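Local coordinates for Phikz039 (Pseudomonas phage phikz, PDB 3ZBQ), which belongs to the tubulin/FtsZ superfamily as a phage-encoded tubulin-like protein, PhuZ, modelled here with guanosine-5'-diphosphate bound, at residues Thr7-Cys12 / Glu28-Ile33; Leu186-Ile191 / Asp274-Val279; Leu120-Glu125 / Ser155-Val160; Thr206-Phe211 / Thr260-Tyr265. One frame throughout, in Å; residues are numbered along the deposited sequence.

In the fold
All four contacts lie within one chain, and three reach its large mixed sheet. Interactions 1, 2 and 4 are buried; interaction 3 has exposed Q122 and V157 beside buried Q121, S158 and V160. Interaction 1 is strand on strand, fixed by four backbone bonds, with the C12 side chain about 7 Å from GDP. Interaction 2 lays helix 175-192 on strand 275-281 mainly through apolar side chains, with no hydrogen bond. Nested in the loop it closes, interaction 4 joins helix 202-209 to an edge strand, 260-265, by sparse threonine contacts and a water; W208 NE1 probably bonds to F278 O. Interaction 3 pairs two helix ends by a glutamine; H210 of interaction 4 packs against V160.

Interaction 1. Residues Thr7-Cys12 / Glu28-Ile33; sequences TRIYFC and EDVCYI
F11 and Y32 sit side by side on parallel strands, 7-12 and 30-34, of a beta-alpha-beta unit, linked by helix 13-23, which packs against I9 and F11. The two rings are nearly parallel but slid apart, 5.4 Å between centroids, and F11 CD2 lies over one face of the tyrosine toward its rim. At its own edge the F11 ring meets V30, CE2 to CB 3.7 Å, with I9 CG2 over one face. Four backbone bonds zip the strands, from I9 N to D29 O through to I33 N to F11 O. On the sheet face of Y10 and C12, C31 has SG between its backbone N and carbonyl carbon (chi1 64°), which brings the sulfur obliquely against the Y10 ring; the tyrosine hydroxyl bonds to F92 O. R8, its NE bonded to P93 O, bends at chi2 (78°) and chi3 (67°), leaving R8 NH1 4.3 Å from D29 OD1, beyond a salt bridge. At the strand start, a water accepts from T7 N and donates to D29 OD2 over 2.8 Å.

Interaction 2. Residues Leu186-Ile191 / Asp274-Val279; sequences LNALVI and DQMHFV
A188 and M276 mark where helix 175-192 passes over strand 275-281 almost at a right angle: the segment axes make 95° and come within 10.1 Å, while the two CA atoms are 8.0 Å apart. With that spacing, side chains do nearly all the bridging. A188 CB fits between two residues that alternate onto the same strand face, 3.8 Å from M276 SD and 3.8 Å from F278 CE2. F278 has its CG anti to the carbonyl carbon (chi1 -61°), and its ring reaches the helix backbone, F278 CZ 3.5 Å from A188 O. L189 starts away from the strand, yet its CD2 comes back obliquely to F278 CD2 at 3.7 Å. On the other side of A188 the methionine bends at chi3 (-60°), carrying M276 CE to 4.1 Å from I191 CG2, the two side chains crossing at about a right angle. Strand 222-227 lies alongside, with V226 against A188 and L224 against both L189 and F278. No hydrogen bond passes between the segments, so the helix is held on the part of the sheet made by strands 222-227 and 275-281 by shape and apolar burial.

Interaction 3. Residues Leu120-Glu125 / Ser155-Val160; sequences LQQQGE and SSVSKV
Two helix ends meet here, the last turns of helix 109-122 and helix 138-158, and Q121 is the residue that joins them. Its side chain is extended beyond CG and lays its amide against the second segment. Q121 NE2 donates to S158 OG over 3.0 Å, with the hydroxyl oxygen close to the amide plane, and Q121 NE2 also makes a weak bond to V160 O at 3.1 Å. The serine holds OG between its backbone N and carbonyl carbon (chi1 70°), a setting in which the oxygen also bonds to V154 O one turn back in its helix. Both helices finish in Schellman motifs, the second closed by weak bonds: G124 takes positive phi after the first and K159 after the second, and the turn at K159 brings V160, the next residue, round to face Q121. The valine then packs on the flat of the glutamine end, V160 CG1 lying 3.6 Å from Q121 CD, while Q121 CB rests 3.7 Å from S158 CB. Nearer the surface Q122 lies obliquely against V157 and S158, Q122 CG 3.9 Å from S158 CA. OE1 of Q122 bonds to S118 OG and comes only to within 4.1 Å of V157 CG1.

Interaction 4. Residues Thr206-Phe211 / Thr260-Tyr265; sequences TNWAHF and TRTTGY
T262 turns CG2 into the position between its backbone N and carbonyl carbon (chi1 -167°), which brings T262 CG2 to W208 CB at 4.0 Å, oblique to the ring. Two residues earlier on the strand, a chi1 of -73° sets T260 OG1 beside the backbone N and leaves CG2 anti to that N, and this methyl, T260 CG2, comes to 3.9 Å from N207 O. T260 OG1 shares a water with that same carbonyl: the water donates to N207 O over 2.7 Å and lies 2.8 Å from T260 OG1, which also bonds to H215 NE2. Apart from this water link, the touching atoms meet by loose van der Waals contact. Both segments fall in the range of the phage tubulin-like C-terminal domain, where helix 202-209 lies beside an edge strand, 260-265. The W208 indole bonds through NE1 to F278 O and packs on A243, I280 and L224 of the neighbouring strands, and F211, just after the helix, on I240, I280 and V222.

Interaction 1. Residues Thr7-Cys12 / Glu28-Ile33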
loop_
_atom_site.group_PDB
_atom_site.type_symbol
_atom_site.label_atom_id
_atom_site.label_comp_id
_atom_site.label_asym_id
_atom_site.label_seq_id
_atom_site.Cartn_x
_atom_site.Cartn_y
_atom_site.Cartn_z
ATOM N N THR A 7 -11.685 -12.191 3.212
ATOM C CA THR A 7 -10.767 -11.106 2.913
ATOM C C THR A 7 -11.162 -9.874 3.720
ATOM O O THR A 7 -12.294 -9.400 3.604
ATOM C CB THR A 7 -10.808 -10.732 1.416
ATOM O OG1 THR A 7 -10.470 -11.875 0.613
ATOM C CG2 THR A 7 -9.840 -9.598 1.127
ATOM N N ARG A 8 -10.245 -9.383 4.552
ATOM C CA ARG A 8 -10.431 -8.099 5.230
ATOM C C ARG A 8 -9.653 -7.042 4.467
ATOM O O ARG A 8 -8.466 -7.222 4.164
ATOM C CB ARG A 8 -9.926 -8.155 6.685
ATOM C CG ARG A 8 -10.162 -6.867 7.511
ATOM C CD ARG A 8 -11.612 -6.747 7.989
ATOM N NE ARG A 8 -11.950 -7.781 8.968
ATOM C CZ ARG A 8 -13.190 -8.089 9.338
ATOM N NH1 ARG A 8 -14.216 -7.447 8.808
ATOM N NH2 ARG A 8 -13.404 -9.054 10.228
ATOM N N ILE A 9 -10.303 -5.930 4.153
ATOM C CA ILE A 9 -9.592 -4.838 3.514
ATOM C C ILE A 9 -9.497 -3.673 4.490
ATOM O O ILE A 9 -10.506 -3.262 5.063
ATOM C CB ILE A 9 -10.287 -4.391 2.224
ATOM C CG1 ILE A 9 -10.559 -5.610 1.319
ATOM C CG2 ILE A 9 -9.440 -3.349 1.524
ATOM C CD1 ILE A 9 -11.190 -5.257 -0.047
ATOM N N TYR A 10 -8.278 -3.181 4.696
ATOM C CA TYR A 10 -8.024 -2.051 5.592
ATOM C C TYR A 10 -7.693 -0.820 4.761
ATOM O O TYR A 10 -6.621 -0.758 4.134
ATOM C CB TYR A 10 -6.836 -2.356 6.521
ATOM C CG TYR A 10 -7.005 -3.570 7.420
ATOM C CD1 TYR A 10 -6.723 -4.847 6.955
ATOM C CD2 TYR A 10 -7.405 -3.426 8.742
ATOM C CE1 TYR A 10 -6.858 -5.959 7.784
ATOM C CE2 TYR A 10 -7.545 -4.526 9.573
ATOM C CZ TYR A 10 -7.270 -5.787 9.087
ATOM O OH TYR A 10 -7.418 -6.878 9.917
ATOM N N PHE A 11 -8.593 0.165 4.771
ATOM C CA PHE A 11 -8.389 1.411 4.044
ATOM C C PHE A 11 -7.840 2.443 5.029
ATOM O O PHE A 11 -8.509 2.781 6.002
ATOM C CB PHE A 11 -9.713 1.916 3.454
ATOM C CG PHE A 11 -10.236 1.077 2.310
ATOM C CD1 PHE A 11 -9.564 1.047 1.089
ATOM C CD2 PHE A 11 -11.398 0.325 2.455
ATOM C CE1 PHE A 11 -10.042 0.274 0.033
ATOM C CE2 PHE A 11 -11.883 -0.452 1.405
ATOM C CZ PHE A 11 -11.209 -0.481 0.198
ATOM N N CYS A 12 -6.623 2.927 4.780
ATOM C CA CYS A 12 -5.912 3.757 5.747
ATOM C C CYS A 12 -5.542 5.125 5.190
ATOM O O CYS A 12 -5.011 5.239 4.075
ATOM C CB CYS A 12 -4.636 3.058 6.240
ATOM S SG CYS A 12 -4.870 1.356 6.783
ATOM N N GLU A 28 -17.916 -6.533 1.295
ATOM C CA GLU A 28 -18.554 -6.140 2.545
ATOM C C GLU A 28 -17.554 -5.920 3.678
ATOM O O GLU A 28 -17.690 -4.983 4.476
ATOM C CB GLU A 28 -19.601 -7.180 2.954
ATOM C CG GLU A 28 -20.830 -7.212 2.060
ATOM C CD GLU A 28 -21.758 -8.372 2.379
ATOM O OE1 GLU A 28 -21.444 -9.149 3.308
ATOM O OE2 GLU A 28 -22.797 -8.510 1.696
ATOM N N ASP A 29 -16.534 -6.770 3.735
ATOM C CA ASP A 29 -15.652 -6.815 4.901
ATOM C C ASP A 29 -14.506 -5.827 4.797
ATOM O O ASP A 29 -13.338 -6.207 4.703
ATOM C CB ASP A 29 -15.118 -8.234 5.100
ATOM C CG ASP A 29 -16.233 -9.238 5.330
ATOM O OD1 ASP A 29 -17.165 -8.909 6.091
ATOM O OD2 ASP A 29 -16.183 -10.336 4.745
ATOM N N VAL A 30 -14.852 -4.547 4.826
ATOM C CA VAL A 30 -13.865 -3.496 4.727
ATOM C C VAL A 30 -13.906 -2.641 5.990
ATOM O O VAL A 30 -14.923 -2.587 6.700
ATOM C CB VAL A 30 -14.121 -2.583 3.500
ATOM C CG1 VAL A 30 -14.192 -3.388 2.211
ATOM C CG2 VAL A 30 -15.399 -1.787 3.687
ATOM N N CYS A 31 -12.798 -1.971 6.273
ATOM C CA CYS A 31 -12.742 -1.088 7.422
ATOM C C CYS A 31 -11.809 0.066 7.139
ATOM O O CYS A 31 -10.996 0.011 6.199
ATOM C CB CYS A 31 -12.341 -1.843 8.694
ATOM S SG CYS A 31 -10.676 -2.545 8.683
ATOM N N TYR A 32 -11.939 1.116 7.947
ATOM C CA TYR A 32 -11.270 2.383 7.691
ATOM C C TYR A 32 -10.578 2.892 8.944
ATOM O O TYR A 32 -11.175 2.923 10.020
ATOM C CB TYR A 32 -12.289 3.438 7.290
ATOM C CG TYR A 32 -13.016 3.197 5.993
ATOM C CD1 TYR A 32 -14.164 2.408 5.949
ATOM C CD2 TYR A 32 -12.591 3.807 4.822
ATOM C CE1 TYR A 32 -14.853 2.216 4.760
ATOM C CE2 TYR A 32 -13.268 3.611 3.627
ATOM C CZ TYR A 32 -14.395 2.821 3.609
ATOM O OH TYR A 32 -15.071 2.639 2.428
ATOM N N ILE A 33 -9.323 3.300 8.798
ATOM C CA ILE A 33 -8.547 3.815 9.918
ATOM C C ILE A 33 -7.843 5.096 9.491
ATOM O O ILE A 33 -7.134 5.122 8.486
ATOM C CB ILE A 33 -7.483 2.800 10.413
ATOM C CG1 ILE A 33 -8.081 1.399 10.591
ATOM C CG2 ILE A 33 -6.856 3.273 11.722
ATOM C CD1 ILE A 33 -8.012 0.561 9.349
HETATM O O HOH W 1 -14.500 -11.647 2.978
HETATM O O HOH W 2 -14.773 -4.876 8.485
#

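Interaction 2. Residues Leu186-Ile191 / Asp274-Val279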
loop_
_atom_site.group_PDB
_atom_site.type_symbol
_atom_site.label_atom_id
_atom_site.label_comp_id
_atom_site.label_asym_id
_atom_site.label_seq_id
_atom_site.Cartn_x
_atom_site.Cartn_y
_atom_site.Cartn_z
ATOM N N LEU A 186 -8.134 -4.205 -6.847
ATOM C CA LEU A 186 -8.898 -4.637 -5.672
ATOM C C LEU A 186 -9.980 -5.638 -6.072
ATOM O O LEU A 186 -10.164 -6.685 -5.424
ATOM C CB LEU A 186 -9.506 -3.423 -4.956
ATOM C CG LEU A 186 -8.501 -2.509 -4.265
ATOM C CD1 LEU A 186 -9.189 -1.260 -3.719
ATOM C CD2 LEU A 186 -7.791 -3.264 -3.151
ATOM N N ASN A 187 -10.674 -5.349 -7.165
ATOM C CA ASN A 187 -11.655 -6.292 -7.677
ATOM C C ASN A 187 -11.031 -7.638 -8.014
ATOM O O ASN A 187 -11.586 -8.690 -7.688
ATOM C CB ASN A 187 -12.358 -5.733 -8.909
ATOM C CG ASN A 187 -13.424 -6.666 -9.428
ATOM O OD1 ASN A 187 -13.382 -7.101 -10.583
ATOM N ND2 ASN A 187 -14.383 -7.003 -8.567
ATOM N N ALA A 188 -9.880 -7.611 -8.675
ATOM C CA ALA A 188 -9.238 -8.863 -9.077
ATOM C C ALA A 188 -8.806 -9.650 -7.847
ATOM O O ALA A 188 -8.986 -10.869 -7.776
ATOM C CB ALA A 188 -8.050 -8.583 -9.978
ATOM N N LEU A 189 -8.230 -8.949 -6.878
ATOM C CA LEU A 189 -7.763 -9.580 -5.650
ATOM C C LEU A 189 -8.904 -10.222 -4.863
ATOM O O LEU A 189 -8.784 -11.365 -4.397
ATOM C CB LEU A 189 -7.007 -8.558 -4.790
ATOM C CG LEU A 189 -5.594 -8.206 -5.281
ATOM C CD1 LEU A 189 -4.973 -7.129 -4.384
ATOM C CD2 LEU A 189 -4.696 -9.451 -5.340
ATOM N N VAL A 190 -10.012 -9.497 -4.724
ATOM C CA VAL A 190 -11.182 -10.044 -4.037
ATOM C C VAL A 190 -11.645 -11.354 -4.693
ATOM O O VAL A 190 -11.948 -12.328 -3.997
ATOM C CB VAL A 190 -12.326 -9.017 -3.979
ATOM C CG1 VAL A 190 -13.612 -9.684 -3.550
ATOM C CG2 VAL A 190 -11.964 -7.884 -3.015
ATOM N N ILE A 191 -11.695 -11.383 -6.024
ATOM C CA ILE A 191 -12.011 -12.626 -6.750
ATOM C C ILE A 191 -10.986 -13.729 -6.454
ATOM O O ILE A 191 -11.358 -14.882 -6.140
ATOM C CB ILE A 191 -12.083 -12.384 -8.286
ATOM C CG1 ILE A 191 -13.263 -11.472 -8.642
ATOM C CG2 ILE A 191 -12.185 -13.705 -9.056
ATOM C CD1 ILE A 191 -13.266 -11.009 -10.088
ATOM N N ASP A 274 -10.770 -14.630 -19.479
ATOM C CA ASP A 274 -10.054 -15.809 -19.916
ATOM C C ASP A 274 -9.112 -16.246 -18.794
ATOM O O ASP A 274 -9.211 -17.358 -18.270
ATOM C CB ASP A 274 -9.287 -15.488 -21.197
ATOM C CG ASP A 274 -8.341 -16.592 -21.605
ATOM O OD1 ASP A 274 -8.666 -17.777 -21.374
ATOM O OD2 ASP A 274 -7.272 -16.265 -22.164
ATOM N N GLN A 275 -8.209 -15.354 -18.407
ATOM C CA GLN A 275 -7.282 -15.670 -17.330
ATOM C C GLN A 275 -6.791 -14.422 -16.591
ATOM O O GLN A 275 -6.795 -13.315 -17.142
ATOM C CB GLN A 275 -6.105 -16.485 -17.879
ATOM C CG GLN A 275 -5.388 -15.823 -19.042
ATOM C CD GLN A 275 -4.495 -16.788 -19.780
ATOM O OE1 GLN A 275 -4.973 -17.645 -20.528
ATOM N NE2 GLN A 275 -3.191 -16.667 -19.567
ATOM N N MET A 276 -6.400 -14.604 -15.333
ATOM C CA MET A 276 -5.785 -13.531 -14.554
ATOM C C MET A 276 -4.571 -14.095 -13.840
ATOM O O MET A 276 -4.602 -15.232 -13.369
ATOM C CB MET A 276 -6.751 -12.967 -13.508
ATOM C CG MET A 276 -7.844 -12.069 -14.040
ATOM S SD MET A 276 -8.633 -11.161 -12.688
ATOM C CE MET A 276 -9.266 -12.495 -11.681
ATOM N N HIS A 277 -3.513 -13.300 -13.749
ATOM C CA HIS A 277 -2.290 -13.745 -13.101
ATOM C C HIS A 277 -1.850 -12.753 -12.052
ATOM O O HIS A 277 -1.900 -11.540 -12.256
ATOM C CB HIS A 277 -1.172 -13.939 -14.124
ATOM C CG HIS A 277 -1.556 -14.834 -15.257
ATOM N ND1 HIS A 277 -1.579 -16.207 -15.139
ATOM C CD2 HIS A 277 -1.979 -14.552 -16.512
ATOM C CE1 HIS A 277 -1.982 -16.735 -16.283
ATOM N NE2 HIS A 277 -2.224 -15.752 -17.132
ATOM N N PHE A 278 -1.411 -13.280 -10.920
ATOM C CA PHE A 278 -1.000 -12.433 -9.823
ATOM C C PHE A 278 0.452 -12.776 -9.582
ATOM O O PHE A 278 0.762 -13.788 -8.962
ATOM C CB PHE A 278 -1.895 -12.705 -8.617
ATOM C CG PHE A 278 -3.349 -12.409 -8.886
ATOM C CD1 PHE A 278 -4.152 -13.335 -9.551
ATOM C CD2 PHE A 278 -3.905 -11.191 -8.504
ATOM C CE1 PHE A 278 -5.499 -13.057 -9.820
ATOM C CE2 PHE A 278 -5.252 -10.907 -8.776
ATOM C CZ PHE A 278 -6.041 -11.839 -9.430
ATOM N N VAL A 279 1.337 -11.947 -10.128
ATOM C CA VAL A 279 2.743 -12.317 -10.251
ATOM C C VAL A 279 3.587 -11.536 -9.273
ATOM O O VAL A 279 3.617 -10.312 -9.331
ATOM C CB VAL A 279 3.279 -12.051 -11.675
ATOM C CG1 VAL A 279 4.700 -12.602 -11.810
ATOM C CG2 VAL A 279 2.371 -12.694 -12.711
#

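Interaction 3. Residues Leu120-Glu125 / Ser155-Val160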
loop_
_atom_site.group_PDB
_atom_site.type_symbol
_atom_site.label_atom_id
_atom_site.label_comp_id
_atom_site.label_asym_id
_atom_site.label_seq_id
_atom_site.Cartn_x
_atom_site.Cartn_y
_atom_site.Cartn_z
ATOM N N LEU A 120 0.033 -7.733 11.445
ATOM C CA LEU A 120 -0.657 -8.894 10.875
ATOM C C LEU A 120 0.326 -9.994 10.486
ATOM O O LEU A 120 0.073 -11.179 10.715
ATOM C CB LEU A 120 -1.486 -8.487 9.655
ATOM C CG LEU A 120 -2.687 -7.565 9.846
ATOM C CD1 LEU A 120 -3.028 -6.892 8.523
ATOM C CD2 LEU A 120 -3.885 -8.320 10.359
ATOM N N GLN A 121 1.443 -9.604 9.876
ATOM C CA GLN A 121 2.425 -10.582 9.423
ATOM C C GLN A 121 3.118 -11.276 10.589
ATOM O O GLN A 121 3.427 -12.470 10.516
ATOM C CB GLN A 121 3.414 -9.959 8.420
ATOM C CG GLN A 121 2.716 -9.657 7.094
ATOM C CD GLN A 121 3.644 -9.449 5.921
ATOM O OE1 GLN A 121 3.225 -9.613 4.771
ATOM N NE2 GLN A 121 4.891 -9.055 6.188
ATOM N N GLN A 122 3.318 -10.548 11.682
ATOM C CA GLN A 122 3.851 -11.170 12.894
ATOM C C GLN A 122 2.887 -12.197 13.495
ATOM O O GLN A 122 3.314 -13.089 14.225
ATOM C CB GLN A 122 4.232 -10.105 13.927
ATOM C CG GLN A 122 5.440 -9.273 13.513
ATOM C CD GLN A 122 5.678 -8.108 14.447
ATOM O OE1 GLN A 122 5.709 -6.954 14.022
ATOM N NE2 GLN A 122 5.840 -8.402 15.730
ATOM N N GLN A 123 1.596 -12.074 13.189
ATOM C CA GLN A 123 0.600 -13.068 13.621
ATOM C C GLN A 123 0.488 -14.245 12.649
ATOM O O GLN A 123 -0.302 -15.157 12.874
ATOM C CB GLN A 123 -0.798 -12.442 13.774
ATOM C CG GLN A 123 -0.841 -11.130 14.501
ATOM C CD GLN A 123 -0.154 -11.186 15.834
ATOM O OE1 GLN A 123 -0.305 -12.156 16.578
ATOM N NE2 GLN A 123 0.617 -10.143 16.150
ATOM N N GLY A 124 1.255 -14.209 11.561
ATOM C CA GLY A 124 1.212 -15.259 10.551
ATOM C C GLY A 124 0.199 -15.045 9.432
ATOM O O GLY A 124 -0.040 -15.948 8.632
ATOM N N GLU A 125 -0.388 -13.851 9.349
ATOM C CA GLU A 125 -1.417 -13.601 8.335
ATOM C C GLU A 125 -0.834 -13.366 6.943
ATOM O O GLU A 125 0.356 -13.054 6.786
ATOM C CB GLU A 125 -2.295 -12.402 8.726
ATOM C CG GLU A 125 -2.848 -12.450 10.142
ATOM C CD GLU A 125 -3.899 -13.528 10.353
ATOM O OE1 GLU A 125 -4.419 -14.087 9.365
ATOM O OE2 GLU A 125 -4.228 -13.796 11.529
ATOM N N SER A 155 9.328 -5.940 6.208
ATOM C CA SER A 155 9.692 -7.279 5.736
ATOM C C SER A 155 10.667 -7.920 6.718
ATOM O O SER A 155 10.521 -9.092 7.102
ATOM C CB SER A 155 10.352 -7.212 4.353
ATOM O OG SER A 155 9.484 -6.670 3.373
ATOM N N SER A 156 11.673 -7.149 7.109
ATOM C CA SER A 156 12.706 -7.631 8.017
ATOM C C SER A 156 12.175 -7.939 9.410
ATOM O O SER A 156 12.441 -9.007 9.950
ATOM C CB SER A 156 13.860 -6.633 8.112
ATOM O OG SER A 156 14.460 -6.431 6.847
ATOM N N VAL A 157 11.435 -6.999 9.991
ATOM C CA VAL A 157 10.952 -7.135 11.362
ATOM C C VAL A 157 9.904 -8.243 11.501
ATOM O O VAL A 157 9.929 -9.024 12.464
ATOM C CB VAL A 157 10.405 -5.791 11.891
ATOM C CG1 VAL A 157 9.656 -6.000 13.187
ATOM C CG2 VAL A 157 11.556 -4.808 12.078
ATOM N N SER A 158 9.007 -8.343 10.520
ATOM C CA SER A 158 7.961 -9.362 10.570
ATOM C C SER A 158 8.438 -10.701 10.029
ATOM O O SER A 158 7.734 -11.709 10.170
ATOM C CB SER A 158 6.690 -8.914 9.839
ATOM O OG SER A 158 6.873 -8.868 8.437
ATOM N N LYS A 159 9.627 -10.705 9.417
ATOM C CA LYS A 159 10.243 -11.924 8.865
ATOM C C LYS A 159 9.415 -12.570 7.760
ATOM O O LYS A 159 9.468 -13.789 7.552
ATOM C CB LYS A 159 10.531 -12.934 9.975
ATOM C CG LYS A 159 11.179 -12.306 11.200
ATOM C CD LYS A 159 11.352 -13.326 12.290
ATOM C CE LYS A 159 11.673 -12.644 13.587
ATOM N NZ LYS A 159 12.053 -13.634 14.628
ATOM N N VAL A 160 8.653 -11.743 7.055
ATOM C CA VAL A 160 7.783 -12.187 5.978
ATOM C C VAL A 160 7.892 -11.114 4.909
ATOM O O VAL A 160 7.742 -9.927 5.222
ATOM C CB VAL A 160 6.312 -12.255 6.446
ATOM C CG1 VAL A 160 5.384 -12.525 5.269
ATOM C CG2 VAL A 160 6.114 -13.304 7.529
#

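Interaction 4. Residues Thr206-Phe211 / Thr260-Tyr265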
loop_
_atom_site.group_PDB
_atom_site.type_symbol
_atom_site.label_atom_id
_atom_site.label_comp_id
_atom_site.label_asym_id
_atom_site.label_seq_id
_atom_site.Cartn_x
_atom_site.Cartn_y
_atom_site.Cartn_z
ATOM N N THR A 206 -1.963 -19.041 0.719
ATOM C CA THR A 206 -0.994 -18.759 1.781
ATOM C C THR A 206 0.460 -18.953 1.323
ATOM O O THR A 206 1.305 -18.086 1.523
ATOM C CB THR A 206 -1.277 -19.590 3.043
ATOM O OG1 THR A 206 -2.562 -19.224 3.571
ATOM C CG2 THR A 206 -0.204 -19.350 4.092
ATOM N N ASN A 207 0.753 -20.080 0.683
ATOM C CA ASN A 207 2.131 -20.352 0.272
ATOM C C ASN A 207 2.557 -19.648 -1.009
ATOM O O ASN A 207 3.741 -19.585 -1.318
ATOM C CB ASN A 207 2.367 -21.873 0.212
ATOM C CG ASN A 207 2.317 -22.501 1.588
ATOM O OD1 ASN A 207 2.396 -21.794 2.594
ATOM N ND2 ASN A 207 2.184 -23.831 1.649
ATOM N N TRP A 208 1.585 -19.109 -1.741
ATOM C CA TRP A 208 1.867 -18.219 -2.860
ATOM C C TRP A 208 2.422 -16.908 -2.278
ATOM O O TRP A 208 3.454 -16.394 -2.720
ATOM C CB TRP A 208 0.586 -17.984 -3.692
ATOM C CG TRP A 208 0.622 -16.721 -4.532
ATOM C CD1 TRP A 208 1.316 -16.523 -5.698
ATOM C CD2 TRP A 208 -0.047 -15.477 -4.249
ATOM N NE1 TRP A 208 1.108 -15.229 -6.154
ATOM C CE2 TRP A 208 0.275 -14.580 -5.287
ATOM C CE3 TRP A 208 -0.898 -15.050 -3.221
ATOM C CZ2 TRP A 208 -0.219 -13.261 -5.316
ATOM C CZ3 TRP A 208 -1.384 -13.736 -3.257
ATOM C CH2 TRP A 208 -1.049 -12.869 -4.298
ATOM N N ALA A 209 1.768 -16.410 -1.240
ATOM C CA ALA A 209 2.169 -15.156 -0.606
ATOM C C ALA A 209 3.407 -15.358 0.274
ATOM O O ALA A 209 4.288 -14.501 0.332
ATOM C CB ALA A 209 1.016 -14.599 0.212
ATOM N N HIS A 210 3.466 -16.494 0.964
ATOM C CA HIS A 210 4.573 -16.797 1.878
ATOM C C HIS A 210 5.582 -17.754 1.236
ATOM O O HIS A 210 5.953 -18.776 1.820
ATOM C CB HIS A 210 4.035 -17.388 3.194
ATOM C CG HIS A 210 3.202 -16.428 3.979
ATOM N ND1 HIS A 210 2.399 -16.824 5.032
ATOM C CD2 HIS A 210 3.032 -15.090 3.863
ATOM C CE1 HIS A 210 1.785 -15.769 5.532
ATOM N NE2 HIS A 210 2.151 -14.701 4.841
ATOM N N PHE A 211 6.011 -17.414 0.027
ATOM C CA PHE A 211 6.914 -18.252 -0.765
ATOM C C PHE A 211 8.285 -18.424 -0.104
ATOM O O PHE A 211 9.051 -19.313 -0.467
ATOM C CB PHE A 211 7.101 -17.605 -2.136
ATOM C CG PHE A 211 7.504 -16.162 -2.042
ATOM C CD1 PHE A 211 8.844 -15.812 -1.890
ATOM C CD2 PHE A 211 6.547 -15.163 -2.032
ATOM C CE1 PHE A 211 9.220 -14.470 -1.762
ATOM C CE2 PHE A 211 6.915 -13.832 -1.901
ATOM C CZ PHE A 211 8.255 -13.493 -1.774
ATOM N N THR A 260 7.389 -20.645 -7.152
ATOM C CA THR A 260 6.116 -21.198 -6.711
ATOM C C THR A 260 5.016 -20.840 -7.717
ATOM O O THR A 260 4.948 -19.710 -8.202
ATOM C CB THR A 260 5.752 -20.714 -5.288
ATOM O OG1 THR A 260 6.595 -21.366 -4.335
ATOM C CG2 THR A 260 4.296 -21.020 -4.946
ATOM N N ARG A 261 4.185 -21.822 -8.062
ATOM C CA ARG A 261 3.035 -21.573 -8.929
ATOM C C ARG A 261 1.804 -22.252 -8.338
ATOM O O ARG A 261 1.851 -23.413 -7.907
ATOM C CB ARG A 261 3.295 -22.070 -10.360
ATOM C CG ARG A 261 2.118 -21.850 -11.334
ATOM C CD ARG A 261 2.494 -22.159 -12.785
ATOM N NE ARG A 261 1.428 -21.777 -13.714
ATOM C CZ ARG A 261 0.524 -22.607 -14.226
ATOM N NH1 ARG A 261 0.544 -23.905 -13.923
ATOM N NH2 ARG A 261 -0.403 -22.139 -15.052
ATOM N N THR A 262 0.698 -21.527 -8.307
ATOM C CA THR A 262 -0.561 -22.138 -7.908
ATOM C C THR A 262 -1.649 -21.682 -8.873
ATOM O O THR A 262 -1.599 -20.560 -9.394
ATOM C CB THR A 262 -0.893 -21.824 -6.428
ATOM O OG1 THR A 262 -1.962 -22.663 -5.977
ATOM C CG2 THR A 262 -1.277 -20.363 -6.251
ATOM N N THR A 263 -2.613 -22.556 -9.148
ATOM C CA THR A 263 -3.673 -22.225 -10.101
ATOM C C THR A 263 -5.061 -22.521 -9.547
ATOM O O THR A 263 -5.228 -23.415 -8.713
ATOM C CB THR A 263 -3.506 -22.967 -11.453
ATOM O OG1 THR A 263 -3.814 -24.358 -11.287
ATOM C CG2 THR A 263 -2.097 -22.816 -11.973
ATOM N N GLY A 264 -6.052 -21.772 -10.019
ATOM C CA GLY A 264 -7.437 -22.042 -9.665
ATOM C C GLY A 264 -8.311 -22.021 -10.902
ATOM O O GLY A 264 -7.981 -21.340 -11.876
ATOM N N TYR A 265 -9.421 -22.754 -10.872
ATOM C CA TYR A 265 -10.329 -22.793 -12.012
ATOM C C TYR A 265 -11.619 -22.062 -11.678
ATOM O O TYR A 265 -12.422 -22.537 -10.867
ATOM C CB TYR A 265 -10.586 -24.241 -12.443
ATOM C CG TYR A 265 -9.300 -24.951 -12.795
ATOM C CD1 TYR A 265 -8.356 -24.337 -13.610
ATOM C CD2 TYR A 265 -9.009 -26.209 -12.287
ATOM C CE1 TYR A 265 -7.169 -24.957 -13.928
ATOM C CE2 TYR A 265 -7.819 -26.843 -12.599
ATOM C CZ TYR A 265 -6.906 -26.210 -13.424
ATOM O OH TYR A 265 -5.720 -26.822 -13.749
HETATM O O HOH W 3 5.433 -21.642 -1.846
#